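Side-chain contact in endonuclease 2 (Arabidopsis thaliana, PDB 4CXP), which cleaves RNA and single-stranded DNA, and less readily double-stranded DNA, to 5'-phosphorylated products with the help of three divalent metal ions: residues Glu163-Asp168 against Glu234-Arg239. Numbering follows the deposited sequence.
Sequences ETAEAD and EYFYSR
In the mainly helical fold of the S1/P1 nucleases, the C-terminal part of helix 153-169 packs here against the first turns of the long closing helix 233-262, and the ring of Phe236 reaches from the long helix to Thr164 and Ala165. CG of Phe236 lies anti to the backbone N (chi1 174°), which carries the ring across to the other helix. Its outer rim does the touching: CZ comes 3.9 Å from CB of Ala165, with CA of the same alanine in the ring plane at the edge, and CE1 is 3.7 Å from the backbone N of Ala165. Alanine suits this place because its lone methyl lets the ring approach the helix backbone. Thr164 turns its methyl to the phenylalanine, CG2 lying over one ring face 4.0 Å from CE1, while OG1 is hydrogen-bonded to Asn160 O and Trp146 NE1; one residue thus serves both an apolar and a polar neighbour. Farther along, a water lies 2.8 Å from Tyr237 OH and gives a weak, long bond to OD2 of Asp168. CD2 of Phe236 sits over the centre of the Tyr237 ring, 3.7 Å above its plane. Were Phe236 cut back to an alanine, a gap would probably open between the helices and leave the Thr164 methyl without its aromatic cover. Around this buried junction, Phe236 also touches Leu169, at the end of the partner helix, and Tyr147 of a loop, while Trp146 of strand 143-146 meets both Phe236 and Thr164, joining both helices to the small mixed sheet.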
# COMPACT_ATOMS: atom_id res chain seq x y z
N GLU A 163 -10.91 9.60 1.54
CA GLU A 163 -11.28 10.88 2.15
C GLU A 163 -12.79 11.07 2.18
O GLU A 163 -13.33 11.59 3.16
CB GLU A 163 -10.64 12.03 1.38
CG GLU A 163 -9.16 12.21 1.58
CD GLU A 163 -8.53 13.16 0.54
OE1 GLU A 163 -9.20 13.52 -0.47
OE2 GLU A 163 -7.36 13.50 0.68
N THR A 164 -13.47 10.70 1.11
CA THR A 164 -14.91 10.85 1.05
C THR A 164 -15.57 9.92 2.04
O THR A 164 -16.54 10.29 2.71
CB THR A 164 -15.40 10.64 -0.39
OG1 THR A 164 -14.76 11.60 -1.23
CG2 THR A 164 -16.89 10.78 -0.49
N ALA A 165 -15.06 8.69 2.16
CA ALA A 165 -15.59 7.78 3.17
C ALA A 165 -15.37 8.33 4.59
O ALA A 165 -16.28 8.30 5.42
CB ALA A 165 -14.97 6.41 3.04
N GLU A 166 -14.17 8.84 4.86
CA GLU A 166 -13.87 9.36 6.19
C GLU A 166 -14.85 10.46 6.58
O GLU A 166 -15.30 10.50 7.72
CB GLU A 166 -12.43 9.86 6.23
CG GLU A 166 -11.97 10.46 7.54
CD GLU A 166 -10.57 11.07 7.46
OE1 GLU A 166 -10.02 11.20 6.34
OE2 GLU A 166 -10.01 11.48 8.51
N ALA A 167 -15.15 11.34 5.63
CA ALA A 167 -16.09 12.43 5.89
C ALA A 167 -17.53 11.92 5.97
O ALA A 167 -18.20 12.10 6.99
CB ALA A 167 -15.96 13.49 4.80
N ASP A 168 -18.04 11.32 4.91
CA ASP A 168 -19.45 11.06 4.78
C ASP A 168 -19.89 9.88 5.61
O ASP A 168 -20.99 9.89 6.17
CB ASP A 168 -19.87 10.76 3.33
CG ASP A 168 -19.83 11.94 2.39
OD1 ASP A 168 -19.27 12.99 2.72
OD2 ASP A 168 -20.40 11.78 1.26
N GLU A 234 -22.24 5.79 -7.38
CA GLU A 234 -22.24 4.42 -7.87
C GLU A 234 -20.83 3.84 -7.80
O GLU A 234 -20.63 2.71 -7.34
CB GLU A 234 -22.78 4.35 -9.29
CG GLU A 234 -22.85 2.96 -9.87
CD GLU A 234 -23.37 2.99 -11.30
OE1 GLU A 234 -22.56 3.24 -12.22
OE2 GLU A 234 -24.57 2.78 -11.49
N TYR A 235 -19.85 4.59 -8.28
CA TYR A 235 -18.47 4.13 -8.26
C TYR A 235 -17.95 4.03 -6.82
O TYR A 235 -17.30 3.07 -6.45
CB TYR A 235 -17.60 5.06 -9.10
CG TYR A 235 -16.19 4.55 -9.37
CD1 TYR A 235 -15.14 4.79 -8.49
CD2 TYR A 235 -15.91 3.82 -10.52
CE1 TYR A 235 -13.88 4.34 -8.76
CE2 TYR A 235 -14.63 3.36 -10.80
CZ TYR A 235 -13.61 3.65 -9.92
OH TYR A 235 -12.33 3.24 -10.14
N PHE A 236 -18.23 5.05 -6.02
CA PHE A 236 -17.81 5.08 -4.64
C PHE A 236 -18.27 3.85 -3.87
O PHE A 236 -17.46 3.16 -3.27
CB PHE A 236 -18.34 6.37 -3.99
CG PHE A 236 -18.08 6.46 -2.51
CD1 PHE A 236 -16.82 6.68 -2.02
CD2 PHE A 236 -19.12 6.31 -1.61
CE1 PHE A 236 -16.59 6.79 -0.66
CE2 PHE A 236 -18.91 6.40 -0.26
CZ PHE A 236 -17.64 6.64 0.23
N TYR A 237 -19.57 3.59 -3.85
CA TYR A 237 -20.08 2.50 -3.03
C TYR A 237 -19.63 1.15 -3.54
O TYR A 237 -19.42 0.23 -2.77
CB TYR A 237 -21.60 2.56 -2.90
CG TYR A 237 -22.09 3.69 -2.05
CD1 TYR A 237 -21.78 3.74 -0.72
CD2 TYR A 237 -22.91 4.67 -2.58
CE1 TYR A 237 -22.26 4.78 0.07
CE2 TYR A 237 -23.39 5.70 -1.81
CZ TYR A 237 -23.04 5.76 -0.48
OH TYR A 237 -23.52 6.77 0.32
N SER A 238 -19.49 1.01 -4.85
CA SER A 238 -19.10 -0.28 -5.39
C SER A 238 -17.61 -0.56 -5.21
O SER A 238 -17.25 -1.72 -5.09
CB SER A 238 -19.51 -0.42 -6.84
OG SER A 238 -18.92 0.53 -7.66
N ARG A 239 -16.77 0.47 -5.18
CA ARG A 239 -15.33 0.27 -5.02
C ARG A 239 -14.86 0.35 -3.58
O ARG A 239 -13.76 -0.10 -3.29
CB ARG A 239 -14.54 1.25 -5.91
CG ARG A 239 -14.38 0.81 -7.34
CD ARG A 239 -15.67 0.56 -8.09
NE ARG A 239 -15.36 0.23 -9.48
CZ ARG A 239 -16.25 -0.00 -10.40
NH1 ARG A 239 -17.54 -0.03 -10.08
NH2 ARG A 239 -15.85 -0.22 -11.63
O HOH W 1 -21.79 8.71 1.42